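Long-range contacts in XC6422 protein (Xanthomonas campestris, PDB 2FUK), which is probably a hydrolase, a small serine enzyme of the alpha/beta-hydrolase fold that lacks a lid: residues N3-P7 and W103-R108; F6-A12 and V24-L28; D16-L22 and D95-V100; V33-T39 and E67-T71. One frame throughout, in Å; residues are numbered along the deposited sequence.

Contact 1 (N3-P7 and W103-R108)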
loop_
_atom_site.group_PDB
_atom_site.type_symbol
_atom_site.label_atom_id
_atom_site.label_comp_id
_atom_site.label_asym_id
_atom_site.label_seq_id
_atom_site.Cartn_x
_atom_site.Cartn_y
_atom_site.Cartn_z
ATOM N N ASN A 3 -31.419 -7.034 8.148
ATOM C CA ASN A 3 -31.180 -6.825 9.608
ATOM C C ASN A 3 -29.897 -6.010 9.872
ATOM O O ASN A 3 -29.929 -5.000 10.574
ATOM C CB ASN A 3 -31.078 -8.185 10.315
ATOM C CG ASN A 3 -32.336 -9.035 10.159
ATOM O OD1 ASN A 3 -32.299 -10.260 10.330
ATOM N ND2 ASN A 3 -33.457 -8.390 9.850
ATOM N N PRO A 4 -28.756 -6.433 9.293
ATOM C CA PRO A 4 -27.458 -5.761 9.461
ATOM C C PRO A 4 -27.319 -4.346 8.897
ATOM O O PRO A 4 -27.853 -4.012 7.835
ATOM C CB PRO A 4 -26.483 -6.743 8.817
ATOM C CG PRO A 4 -27.302 -7.322 7.718
ATOM C CD PRO A 4 -28.619 -7.593 8.394
ATOM N N LEU A 5 -26.579 -3.520 9.631
ATOM C CA LEU A 5 -26.342 -2.132 9.258
ATOM C C LEU A 5 -24.994 -1.989 8.575
ATOM O O LEU A 5 -24.029 -2.621 8.982
ATOM C CB LEU A 5 -26.346 -1.256 10.511
ATOM C CG LEU A 5 -27.621 -1.296 11.352
ATOM C CD1 LEU A 5 -27.327 -0.828 12.768
ATOM C CD2 LEU A 5 -28.677 -0.432 10.689
ATOM N N PHE A 6 -24.925 -1.165 7.533
ATOM C CA PHE A 6 -23.655 -0.949 6.858
ATOM C C PHE A 6 -22.848 -0.154 7.883
ATOM O O PHE A 6 -23.276 0.908 8.334
ATOM C CB PHE A 6 -23.850 -0.132 5.582
ATOM C CG PHE A 6 -22.721 -0.267 4.602
ATOM C CD1 PHE A 6 -22.730 -1.274 3.641
ATOM C CD2 PHE A 6 -21.643 0.604 4.647
ATOM C CE1 PHE A 6 -21.674 -1.403 2.734
ATOM C CE2 PHE A 6 -20.590 0.481 3.750
ATOM C CZ PHE A 6 -20.606 -0.520 2.793
ATOM N N PRO A 7 -21.672 -0.663 8.272
ATOM C CA PRO A 7 -20.829 0.016 9.262
ATOM C C PRO A 7 -20.143 1.306 8.804
ATOM O O PRO A 7 -19.917 1.521 7.613
ATOM C CB PRO A 7 -19.840 -1.074 9.659
ATOM C CG PRO A 7 -19.636 -1.811 8.371
ATOM C CD PRO A 7 -21.039 -1.906 7.795
ATOM N N TRP A 103 -27.800 -6.057 -0.537
ATOM C CA TRP A 103 -27.677 -5.411 0.772
ATOM C C TRP A 103 -26.849 -4.131 0.601
ATOM O O TRP A 103 -27.170 -3.083 1.159
ATOM C CB TRP A 103 -26.999 -6.361 1.769
ATOM C CG TRP A 103 -26.654 -5.728 3.094
ATOM C CD1 TRP A 103 -27.522 -5.323 4.070
ATOM C CD2 TRP A 103 -25.343 -5.402 3.565
ATOM N NE1 TRP A 103 -26.832 -4.762 5.114
ATOM C CE2 TRP A 103 -25.491 -4.798 4.832
ATOM C CE3 TRP A 103 -24.056 -5.561 3.037
ATOM C CZ2 TRP A 103 -24.397 -4.351 5.582
ATOM C CZ3 TRP A 103 -22.968 -5.116 3.784
ATOM C CH2 TRP A 103 -23.148 -4.518 5.044
ATOM N N VAL A 104 -25.775 -4.222 -0.175
ATOM C CA VAL A 104 -24.928 -3.061 -0.427
ATOM C C VAL A 104 -25.723 -1.933 -1.090
ATOM O O VAL A 104 -25.694 -0.786 -0.638
ATOM C CB VAL A 104 -23.739 -3.444 -1.342
ATOM C CG1 VAL A 104 -23.014 -2.198 -1.815
ATOM C CG2 VAL A 104 -22.777 -4.348 -0.582
ATOM N N ARG A 105 -26.443 -2.265 -2.155
ATOM C CA ARG A 105 -27.213 -1.267 -2.881
ATOM C C ARG A 105 -28.323 -0.643 -2.050
ATOM O O ARG A 105 -28.702 0.501 -2.288
ATOM C CB ARG A 105 -27.789 -1.878 -4.162
ATOM C CG ARG A 105 -26.780 -1.900 -5.296
ATOM C CD ARG A 105 -27.284 -2.605 -6.540
ATOM N NE ARG A 105 -26.426 -2.294 -7.683
ATOM C CZ ARG A 105 -26.214 -3.107 -8.708
ATOM N NH1 ARG A 105 -25.418 -2.723 -9.696
ATOM N NH2 ARG A 105 -26.785 -4.307 -8.740
ATOM N N ALA A 106 -28.842 -1.394 -1.082
ATOM C CA ALA A 106 -29.907 -0.887 -0.228
ATOM C C ALA A 106 -29.336 0.056 0.817
ATOM O O ALA A 106 -29.919 1.103 1.118
ATOM C CB ALA A 106 -30.638 -2.047 0.455
ATOM N N GLN A 107 -28.184 -0.316 1.360
ATOM C CA GLN A 107 -27.527 0.474 2.397
ATOM C C GLN A 107 -26.749 1.674 1.862
ATOM O O GLN A 107 -26.542 2.651 2.577
ATOM C CB GLN A 107 -26.584 -0.423 3.201
ATOM C CG GLN A 107 -27.296 -1.510 3.987
ATOM C CD GLN A 107 -27.927 -0.986 5.258
ATOM O OE1 GLN A 107 -29.029 -1.385 5.625
ATOM N NE2 GLN A 107 -27.220 -0.091 5.947
ATOM N N ARG A 108 -26.309 1.588 0.610
ATOM C CA ARG A 108 -25.548 2.657 -0.034
ATOM C C ARG A 108 -26.199 2.963 -1.384
ATOM O O ARG A 108 -25.606 2.712 -2.436
ATOM C CB ARG A 108 -24.107 2.195 -0.257
ATOM C CG ARG A 108 -23.340 1.848 1.014
ATOM C CD ARG A 108 -22.982 3.098 1.783
ATOM N NE ARG A 108 -22.355 4.078 0.901
ATOM C CZ ARG A 108 -22.149 5.354 1.216
ATOM N NH1 ARG A 108 -22.508 5.821 2.407
ATOM N NH2 ARG A 108 -21.616 6.177 0.318
#
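F6 and Q107 mark the nearest approach of the two backbones, their CA atoms 6.1 Å apart, where the extended chain ahead of strand 11-17 runs past the last turn of helix 92-107. Two aromatic side chains then do most of the work. The indole of W103 turns its N-H to the chain: NE1 donates to the backbone O of P4 at 3.0 Å, nearly straight at 166°. The oxygen lies close to the indole plane, yet the N-H reaches it from above the carbonyl plane. The proline ring adds its CG, 3.7 Å from the same W103 NE1.

Further along, the far rim of the indole meets the phenyl ring of F6, whose CD1 is 3.6 Å from W103 CH2. The planes are inclined at 31°. With CG opposite its own backbone N (chi1 -160°), F6 brings its ring against W103 and R108 at the helix end, and there R108 closes one face: its CG stands over the ring centre, 3.9 Å from the F6 centroid, in a CH-pi contact. R108, the first residue to leave the helical path, is bent at both chi2 and chi3, and its guanidinium goes on to a salt bridge with D111. CB of Q107 packs 3.6 Å from CB of F6.

The chemistry is thus mainly apolar and aromatic, with the bond from W103 NE1 to P4 O adding direction. That bond gives the indole nitrogen of a buried tryptophan a backbone acceptor and is consistent with a fixed turn of the ring, while the arginine spends its methylenes on F6 and its charge on D111.

Contact 2 (F6-A12 and V24-L28)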
loop_
_atom_site.group_PDB
_atom_site.type_symbol
_atom_site.label_atom_id
_atom_site.label_comp_id
_atom_site.label_asym_id
_atom_site.label_seq_id
_atom_site.Cartn_x
_atom_site.Cartn_y
_atom_site.Cartn_z
ATOM N N PHE A 6 -24.925 -1.165 7.533
ATOM C CA PHE A 6 -23.655 -0.949 6.858
ATOM C C PHE A 6 -22.848 -0.154 7.883
ATOM O O PHE A 6 -23.276 0.908 8.334
ATOM C CB PHE A 6 -23.850 -0.132 5.582
ATOM C CG PHE A 6 -22.721 -0.267 4.602
ATOM C CD1 PHE A 6 -22.730 -1.274 3.641
ATOM C CD2 PHE A 6 -21.643 0.604 4.647
ATOM C CE1 PHE A 6 -21.674 -1.403 2.734
ATOM C CE2 PHE A 6 -20.590 0.481 3.750
ATOM C CZ PHE A 6 -20.606 -0.520 2.793
ATOM N N PRO A 7 -21.672 -0.663 8.272
ATOM C CA PRO A 7 -20.829 0.016 9.262
ATOM C C PRO A 7 -20.143 1.306 8.804
ATOM O O PRO A 7 -19.917 1.521 7.613
ATOM C CB PRO A 7 -19.840 -1.074 9.659
ATOM C CG PRO A 7 -19.636 -1.811 8.371
ATOM C CD PRO A 7 -21.039 -1.906 7.795
ATOM N N THR A 8 -19.845 2.175 9.765
ATOM C CA THR A 8 -19.169 3.434 9.477
ATOM C C THR A 8 -17.761 3.360 10.050
ATOM O O THR A 8 -17.065 4.368 10.150
ATOM C CB THR A 8 -19.898 4.636 10.104
ATOM O OG1 THR A 8 -19.935 4.483 11.530
ATOM C CG2 THR A 8 -21.311 4.727 9.566
ATOM N N GLU A 9 -17.363 2.142 10.406
ATOM C CA GLU A 9 -16.041 1.828 10.955
ATOM C C GLU A 9 -15.817 0.421 10.373
ATOM O O GLU A 9 -16.774 -0.343 10.246
ATOM C CB GLU A 9 -16.135 1.785 12.486
ATOM C CG GLU A 9 -14.895 2.197 13.269
ATOM C CD GLU A 9 -14.490 3.661 13.090
ATOM O OE1 GLU A 9 -15.280 4.593 13.388
ATOM O OE2 GLU A 9 -13.351 3.885 12.659
ATOM N N SER A 10 -14.590 0.074 9.989
ATOM C CA SER A 10 -14.363 -1.259 9.423
ATOM C C SER A 10 -14.888 -2.316 10.384
ATOM O O SER A 10 -14.588 -2.283 11.583
ATOM C CB SER A 10 -12.882 -1.469 9.134
ATOM O OG SER A 10 -12.471 -0.557 8.135
ATOM N N ALA A 11 -15.667 -3.261 9.868
ATOM C CA ALA A 11 -16.253 -4.268 10.742
ATOM C C ALA A 11 -16.665 -5.576 10.093
ATOM O O ALA A 11 -16.842 -5.666 8.884
ATOM C CB ALA A 11 -17.457 -3.667 11.441
ATOM N N ALA A 12 -16.828 -6.586 10.944
ATOM C CA ALA A 12 -17.267 -7.908 10.537
ATOM C C ALA A 12 -18.730 -7.995 10.955
ATOM O O ALA A 12 -19.111 -7.486 12.013
ATOM C CB ALA A 12 -16.442 -8.978 11.253
ATOM N N VAL A 24 -19.480 -11.691 6.572
ATOM C CA VAL A 24 -19.195 -10.501 5.789
ATOM C C VAL A 24 -18.192 -9.597 6.498
ATOM O O VAL A 24 -18.146 -9.549 7.725
ATOM C CB VAL A 24 -20.506 -9.709 5.528
ATOM C CG1 VAL A 24 -20.214 -8.386 4.837
ATOM C CG2 VAL A 24 -21.439 -10.544 4.667
ATOM N N ALA A 25 -17.375 -8.901 5.719
ATOM C CA ALA A 25 -16.411 -7.965 6.281
ATOM C C ALA A 25 -16.449 -6.718 5.412
ATOM O O ALA A 25 -16.385 -6.810 4.190
ATOM C CB ALA A 25 -15.011 -8.568 6.281
ATOM N N VAL A 26 -16.577 -5.559 6.047
ATOM C CA VAL A 26 -16.611 -4.294 5.327
ATOM C C VAL A 26 -15.366 -3.514 5.714
ATOM O O VAL A 26 -15.156 -3.223 6.894
ATOM C CB VAL A 26 -17.859 -3.465 5.699
ATOM C CG1 VAL A 26 -17.845 -2.140 4.953
ATOM C CG2 VAL A 26 -19.125 -4.257 5.366
ATOM N N ASP A 27 -14.528 -3.208 4.726
ATOM C CA ASP A 27 -13.302 -2.447 4.969
ATOM C C ASP A 27 -13.492 -1.038 4.404
ATOM O O ASP A 27 -13.738 -0.871 3.208
ATOM C CB ASP A 27 -12.088 -3.083 4.269
ATOM C CG ASP A 27 -12.013 -4.599 4.431
ATOM O OD1 ASP A 27 -12.179 -5.108 5.559
ATOM O OD2 ASP A 27 -11.760 -5.280 3.410
ATOM N N LEU A 28 -13.386 -0.021 5.255
ATOM C CA LEU A 28 -13.546 1.357 4.796
ATOM C C LEU A 28 -12.334 1.800 3.979
ATOM O O LEU A 28 -11.257 1.215 4.079
ATOM C CB LEU A 28 -13.760 2.288 5.990
ATOM C CG LEU A 28 -15.115 2.104 6.672
ATOM C CD1 LEU A 28 -15.195 2.950 7.933
ATOM C CD2 LEU A 28 -16.214 2.482 5.694
#
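P7 lies obliquely across V26: P7 CG meets V26 CB at 3.6 Å, with both valine methyls near the same ring carbon. CG1 of V26 is opposite the backbone N, which carries it on to F6, whose ring tip CZ it meets at 3.9 Å with the two side chains at about a right angle. One valine thus meets both a proline and a phenyl ring, and W103 of helix 92-107 also touches it.

The backbone here is the start of an antiparallel hairpin, strands 11-17 and 20-27, at the edge of the sheet within this chain. A11 and V26 form a hydrogen-bonded pair: V26 N gives an almost straight bond to A11 O (2.9 Å, 176°), and A11 N returns one to V26 O at 3.0 Å, in the carbonyl plane. A12 and A25 follow as a non-hydrogen-bonded pair. Strand 71-75 flanks strand 20-27 on its other side, where D27 forms a salt bridge with R74.

Before the strand proper begins, a serine hydroxyl carries on the ladder: L28 N points straight at S10 OG (3.1 Å, 171°). S10 places OG there by turning it opposite its carbonyl carbon, chi1 -64°. The leucine side chain packs against the bend that leads into the strand, its CD1 close against T8 O (3.2 Å) and E9 CA.

Contact 3 (D16-L22 and D95-V100)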
loop_
_atom_site.group_PDB
_atom_site.type_symbol
_atom_site.label_atom_id
_atom_site.label_comp_id
_atom_site.label_asym_id
_atom_site.label_seq_id
_atom_site.Cartn_x
_atom_site.Cartn_y
_atom_site.Cartn_z
ATOM N N ASP A 16 -27.992 -12.323 6.089
ATOM C CA ASP A 16 -28.869 -13.437 5.747
ATOM C C ASP A 16 -28.673 -13.791 4.272
ATOM O O ASP A 16 -28.923 -12.967 3.384
ATOM C CB ASP A 16 -30.338 -13.068 5.967
ATOM C CG ASP A 16 -30.730 -13.023 7.434
ATOM O OD1 ASP A 16 -30.070 -13.688 8.266
ATOM O OD2 ASP A 16 -31.725 -12.327 7.744
ATOM N N GLY A 17 -28.224 -15.014 4.014
ATOM C CA GLY A 17 -28.021 -15.463 2.649
ATOM C C GLY A 17 -29.148 -16.377 2.215
ATOM O O GLY A 17 -30.010 -16.724 3.028
ATOM N N PRO A 18 -29.185 -16.780 0.936
ATOM C CA PRO A 18 -30.259 -17.665 0.476
ATOM C C PRO A 18 -30.376 -18.992 1.224
ATOM O O PRO A 18 -31.473 -19.541 1.331
ATOM C CB PRO A 18 -29.952 -17.848 -1.015
ATOM C CG PRO A 18 -28.500 -17.466 -1.150
ATOM C CD PRO A 18 -28.355 -16.330 -0.193
ATOM N N VAL A 19 -29.266 -19.512 1.742
ATOM C CA VAL A 19 -29.326 -20.783 2.470
ATOM C C VAL A 19 -28.860 -20.652 3.919
ATOM O O VAL A 19 -28.513 -21.641 4.564
ATOM C CB VAL A 19 -28.493 -21.900 1.761
ATOM C CG1 VAL A 19 -29.059 -22.170 0.366
ATOM C CG2 VAL A 19 -27.027 -21.508 1.683
ATOM N N GLY A 20 -28.866 -19.427 4.432
ATOM C CA GLY A 20 -28.442 -19.213 5.802
ATOM C C GLY A 20 -27.462 -18.061 5.924
ATOM O O GLY A 20 -27.198 -17.362 4.945
ATOM N N PRO A 21 -26.892 -17.853 7.119
ATOM C CA PRO A 21 -25.927 -16.789 7.424
ATOM C C PRO A 21 -24.704 -16.766 6.513
ATOM O O PRO A 21 -24.230 -17.807 6.062
ATOM C CB PRO A 21 -25.539 -17.081 8.875
ATOM C CG PRO A 21 -26.747 -17.784 9.418
ATOM C CD PRO A 21 -27.103 -18.710 8.299
ATOM N N LEU A 22 -24.207 -15.559 6.248
ATOM C CA LEU A 22 -23.016 -15.362 5.425
ATOM C C LEU A 22 -22.056 -14.450 6.184
ATOM O O LEU A 22 -22.457 -13.395 6.684
ATOM C CB LEU A 22 -23.376 -14.710 4.079
ATOM C CG LEU A 22 -24.146 -15.512 3.027
ATOM C CD1 LEU A 22 -24.545 -14.599 1.859
ATOM C CD2 LEU A 22 -23.293 -16.667 2.533
ATOM N N ASP A 95 -26.029 -16.747 -6.032
ATOM C CA ASP A 95 -27.146 -16.238 -5.248
ATOM C C ASP A 95 -26.618 -15.605 -3.967
ATOM O O ASP A 95 -27.177 -14.618 -3.488
ATOM C CB ASP A 95 -28.137 -17.357 -4.917
ATOM C CG ASP A 95 -28.692 -18.034 -6.163
ATOM O OD1 ASP A 95 -28.856 -17.343 -7.194
ATOM O OD2 ASP A 95 -28.979 -19.254 -6.104
ATOM N N ASP A 96 -25.547 -16.172 -3.413
ATOM C CA ASP A 96 -24.942 -15.622 -2.199
ATOM C C ASP A 96 -24.426 -14.228 -2.533
ATOM O O ASP A 96 -24.617 -13.280 -1.772
ATOM C CB ASP A 96 -23.752 -16.466 -1.720
ATOM C CG ASP A 96 -24.152 -17.838 -1.225
ATOM O OD1 ASP A 96 -25.311 -18.015 -0.803
ATOM O OD2 ASP A 96 -23.284 -18.739 -1.239
ATOM N N LEU A 97 -23.764 -14.119 -3.680
ATOM C CA LEU A 97 -23.221 -12.844 -4.136
ATOM C C LEU A 97 -24.362 -11.841 -4.327
ATOM O O LEU A 97 -24.228 -10.671 -3.973
ATOM C CB LEU A 97 -22.476 -13.031 -5.463
ATOM C CG LEU A 97 -21.209 -12.218 -5.764
ATOM C CD1 LEU A 97 -21.068 -12.104 -7.265
ATOM C CD2 LEU A 97 -21.238 -10.842 -5.123
ATOM N N ARG A 98 -25.483 -12.297 -4.887
ATOM C CA ARG A 98 -26.618 -11.400 -5.101
ATOM C C ARG A 98 -27.141 -10.834 -3.784
ATOM O O ARG A 98 -27.521 -9.669 -3.718
ATOM C CB ARG A 98 -27.766 -12.106 -5.841
ATOM C CG ARG A 98 -28.999 -11.201 -6.020
ATOM C CD ARG A 98 -29.793 -11.491 -7.288
ATOM N NE ARG A 98 -30.597 -12.711 -7.226
ATOM C CZ ARG A 98 -31.679 -12.855 -6.463
ATOM N NH1 ARG A 98 -32.086 -11.857 -5.688
ATOM N NH2 ARG A 98 -32.366 -13.988 -6.495
ATOM N N ALA A 99 -27.175 -11.662 -2.744
ATOM C CA ALA A 99 -27.661 -11.213 -1.445
ATOM C C ALA A 99 -26.771 -10.099 -0.901
ATOM O O ALA A 99 -27.255 -9.126 -0.320
ATOM C CB ALA A 99 -27.688 -12.383 -0.467
ATOM N N VAL A 100 -25.465 -10.254 -1.093
ATOM C CA VAL A 100 -24.523 -9.253 -0.627
ATOM C C VAL A 100 -24.690 -7.988 -1.466
ATOM O O VAL A 100 -24.748 -6.883 -0.930
ATOM C CB VAL A 100 -23.068 -9.776 -0.723
ATOM C CG1 VAL A 100 -22.091 -8.725 -0.195
ATOM C CG2 VAL A 100 -22.931 -11.067 0.083
#
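The turn of the first beta hairpin, joining strands 11-17 and 20-27, rests here against helix 92-107 through P18 and L22, which meet D95, D96 and A99. It is a type I turn from G17 to G20: G20 N to G17 O at 3.3 Å closes it, and G17 N returns a bond to G20 O at 2.7 Å. The positive phi of G20 suits a residue without a side chain. The axis of strand 20-22 runs at 67° to that of helix 95-100, with a closest approach of 10.5 Å.

P18, at the turn's corner, offers the edge of its ring. Its CG comes to 3.3 Å from D96 OD1, at about a right angle to the aspartate side chain, and lies 3.8 Å from D95 CB; its CD rests against A99 CB at 4.0 Å. L22 comes from strand 20-27. With CG turned opposite the carbonyl carbon (chi1 -70°), it straddles D96: one methyl, CD1, lies 3.9 Å from the helical carbonyl D96 O, while CD2 faces the carboxylate carbon D96 CG at 4.0 Å. CD1 also touches V100 CG2.

No hydrogen bond crosses the contact. The carboxylate of D96 is touched by both proline and leucine, and its charge is answered from outside by R78, in a salt bridge through OD2. Deeper in, V100 packs on V73 and F75, and so the same helix meets both the hairpin and strand 71-75. A mixed eight-stranded sheet in the order 1-2-4-3-5-6-7-8, flanked by helices, is typical of the alpha/beta-hydrolase fold, whose first two strands form this antiparallel hairpin.

Contact 4 (V33-T39 and E67-T71)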
loop_
_atom_site.group_PDB
_atom_site.type_symbol
_atom_site.label_atom_id
_atom_site.label_comp_id
_atom_site.label_asym_id
_atom_site.label_seq_id
_atom_site.Cartn_x
_atom_site.Cartn_y
_atom_site.Cartn_z
ATOM N N VAL A 33 -7.348 9.938 1.474
ATOM C CA VAL A 33 -7.504 9.678 0.049
ATOM C C VAL A 33 -8.920 10.109 -0.325
ATOM O O VAL A 33 -9.863 9.921 0.452
ATOM C CB VAL A 33 -7.316 8.174 -0.277
ATOM C CG1 VAL A 33 -7.698 7.884 -1.719
ATOM C CG2 VAL A 33 -5.875 7.774 -0.023
ATOM N N ALA A 34 -9.064 10.705 -1.502
ATOM C CA ALA A 34 -10.369 11.152 -1.975
ATOM C C ALA A 34 -11.344 9.976 -2.000
ATOM O O ALA A 34 -11.096 8.960 -2.661
ATOM C CB ALA A 34 -10.239 11.754 -3.366
ATOM N N VAL A 35 -12.451 10.119 -1.280
ATOM C CA VAL A 35 -13.457 9.065 -1.204
ATOM C C VAL A 35 -14.213 8.943 -2.526
ATOM O O VAL A 35 -14.485 9.941 -3.202
ATOM C CB VAL A 35 -14.468 9.354 -0.081
ATOM C CG1 VAL A 35 -15.284 10.589 -0.432
ATOM C CG2 VAL A 35 -15.356 8.138 0.143
ATOM N N GLN A 36 -14.544 7.713 -2.892
ATOM C CA GLN A 36 -15.266 7.446 -4.126
ATOM C C GLN A 36 -16.663 6.958 -3.786
ATOM O O GLN A 36 -16.856 6.240 -2.801
ATOM C CB GLN A 36 -14.547 6.364 -4.933
ATOM C CG GLN A 36 -13.121 6.716 -5.314
ATOM C CD GLN A 36 -13.049 7.618 -6.525
ATOM O OE1 GLN A 36 -12.028 8.268 -6.767
ATOM N NE2 GLN A 36 -14.121 7.652 -7.300
ATOM N N PRO A 37 -17.655 7.333 -4.603
ATOM C CA PRO A 37 -19.048 6.927 -4.395
ATOM C C PRO A 37 -19.203 5.524 -4.966
ATOM O O PRO A 37 -20.078 5.263 -5.788
ATOM C CB PRO A 37 -19.820 7.972 -5.190
ATOM C CG PRO A 37 -18.918 8.224 -6.355
ATOM C CD PRO A 37 -17.536 8.261 -5.742
ATOM N N VAL A 38 -18.327 4.631 -4.515
ATOM C CA VAL A 38 -18.300 3.257 -4.994
ATOM C C VAL A 38 -18.071 2.264 -3.866
ATOM O O VAL A 38 -17.314 2.533 -2.936
ATOM C CB VAL A 38 -17.140 3.056 -6.008
ATOM C CG1 VAL A 38 -17.099 1.607 -6.485
ATOM C CG2 VAL A 38 -17.290 4.014 -7.191
ATOM N N THR A 39 -18.742 1.121 -3.957
ATOM C CA THR A 39 -18.566 0.037 -2.994
ATOM C C THR A 39 -18.271 -1.167 -3.876
ATOM O O THR A 39 -18.969 -1.401 -4.866
ATOM C CB THR A 39 -19.838 -0.251 -2.161
ATOM O OG1 THR A 39 -20.110 0.852 -1.288
ATOM C CG2 THR A 39 -19.634 -1.495 -1.295
ATOM N N GLU A 67 -7.321 1.820 -1.209
ATOM C CA GLU A 67 -6.327 2.876 -1.379
ATOM C C GLU A 67 -6.749 3.875 -2.451
ATOM O O GLU A 67 -6.167 4.955 -2.571
ATOM C CB GLU A 67 -4.961 2.273 -1.720
ATOM C CG GLU A 67 -4.386 1.415 -0.596
ATOM C CD GLU A 67 -3.019 0.830 -0.916
ATOM O OE1 GLU A 67 -2.611 0.866 -2.097
ATOM O OE2 GLU A 67 -2.358 0.314 0.014
ATOM N N LEU A 68 -7.763 3.510 -3.229
ATOM C CA LEU A 68 -8.278 4.393 -4.264
ATOM C C LEU A 68 -9.532 5.115 -3.769
ATOM O O LEU A 68 -10.189 5.823 -4.534
ATOM C CB LEU A 68 -8.605 3.602 -5.528
ATOM C CG LEU A 68 -7.418 2.932 -6.224
ATOM C CD1 LEU A 68 -7.907 2.242 -7.477
ATOM C CD2 LEU A 68 -6.365 3.969 -6.560
ATOM N N GLY A 69 -9.856 4.919 -2.492
ATOM C CA GLY A 69 -11.020 5.558 -1.893
ATOM C C GLY A 69 -12.314 4.768 -1.993
ATOM O O GLY A 69 -13.403 5.298 -1.765
ATOM N N ILE A 70 -12.199 3.488 -2.321
ATOM C CA ILE A 70 -13.366 2.631 -2.466
ATOM C C ILE A 70 -13.626 1.788 -1.218
ATOM O O ILE A 70 -12.700 1.240 -0.630
ATOM C CB ILE A 70 -13.185 1.690 -3.686
ATOM C CG1 ILE A 70 -13.134 2.522 -4.972
ATOM C CG2 ILE A 70 -14.313 0.664 -3.744
ATOM C CD1 ILE A 70 -12.724 1.732 -6.205
ATOM N N THR A 71 -14.891 1.709 -0.809
ATOM C CA THR A 71 -15.272 0.893 0.345
ATOM C C THR A 71 -15.361 -0.536 -0.187
ATOM O O THR A 71 -15.970 -0.780 -1.233
ATOM C CB THR A 71 -16.648 1.308 0.908
ATOM O OG1 THR A 71 -16.586 2.667 1.356
ATOM C CG2 THR A 71 -17.053 0.409 2.081
#
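G69 O receives the N-H of Q36 at 2.9 Å, the shortest hydrogen bond between the two segments. It is fairly straight at the hydrogen (158°), though the N-H arrives from above the carbonyl plane. The Q36 side chain folds back over the same turn: CG, opposite the carbonyl carbon (chi1 -59°), lies 3.2 Å from L68 O, and CB 3.5 Å from G69 O. V33 lays CG1 against E67 O at 3.4 Å.

G69, with positive phi, is the C-prime residue of a Schellman motif that ends helix 56-66. Its CA makes a CA-H...O contact with A34 O at 3.5 Å. A34 O is buried and has no conventional polar partner. Helix 56-66 thus passes through a glycine turn into strand 71-75, which pairs in parallel with strand 38-43, as in the beta-alpha-beta crossovers of the alpha/beta-hydrolase sheet. The pairing opens with T39 and T71, and T71 N gives a weak bond to V38 O at 3.3 Å.

Beyond the turn, V38 and I70 slant across one another, V38 CG1 to I70 CG2 at 4.0 Å, with W114 of strand 112-118 touching both. On the other face of the sheet T39 and T71 lie side by side and point the same way, T39 OG1 being 4.1 Å from T71 CB. That hydroxyl is held by D111. At the far end of the contact E67 points away from the 33-39 segment, its carboxylate forming a salt bridge with R205 of the second subunit.

Contacts 1 and 2 share F6 and P7, and meet where W103 CH2 touches V26 CG2. Contacts 1 and 3 both use helix 92-107, one near its C-terminal end and the other nearer its N-terminal end; contacts 2 and 3 share the hairpin of strands 11-17 and 20-27. Contact 4 is the buried one, joined by two backbone hydrogen bonds, one weak, with side-chain packing; contact 1 is at the surface and relies on aromatic packing. Contact 2, partly buried, combines strand ladder with side-chain packing, whereas contact 3, also partly buried, has no crossing hydrogen bond. T71 joins contact 4 to both F6 and V26, while contacts 3 and 4 stay about 7 Å apart at their nearest atoms.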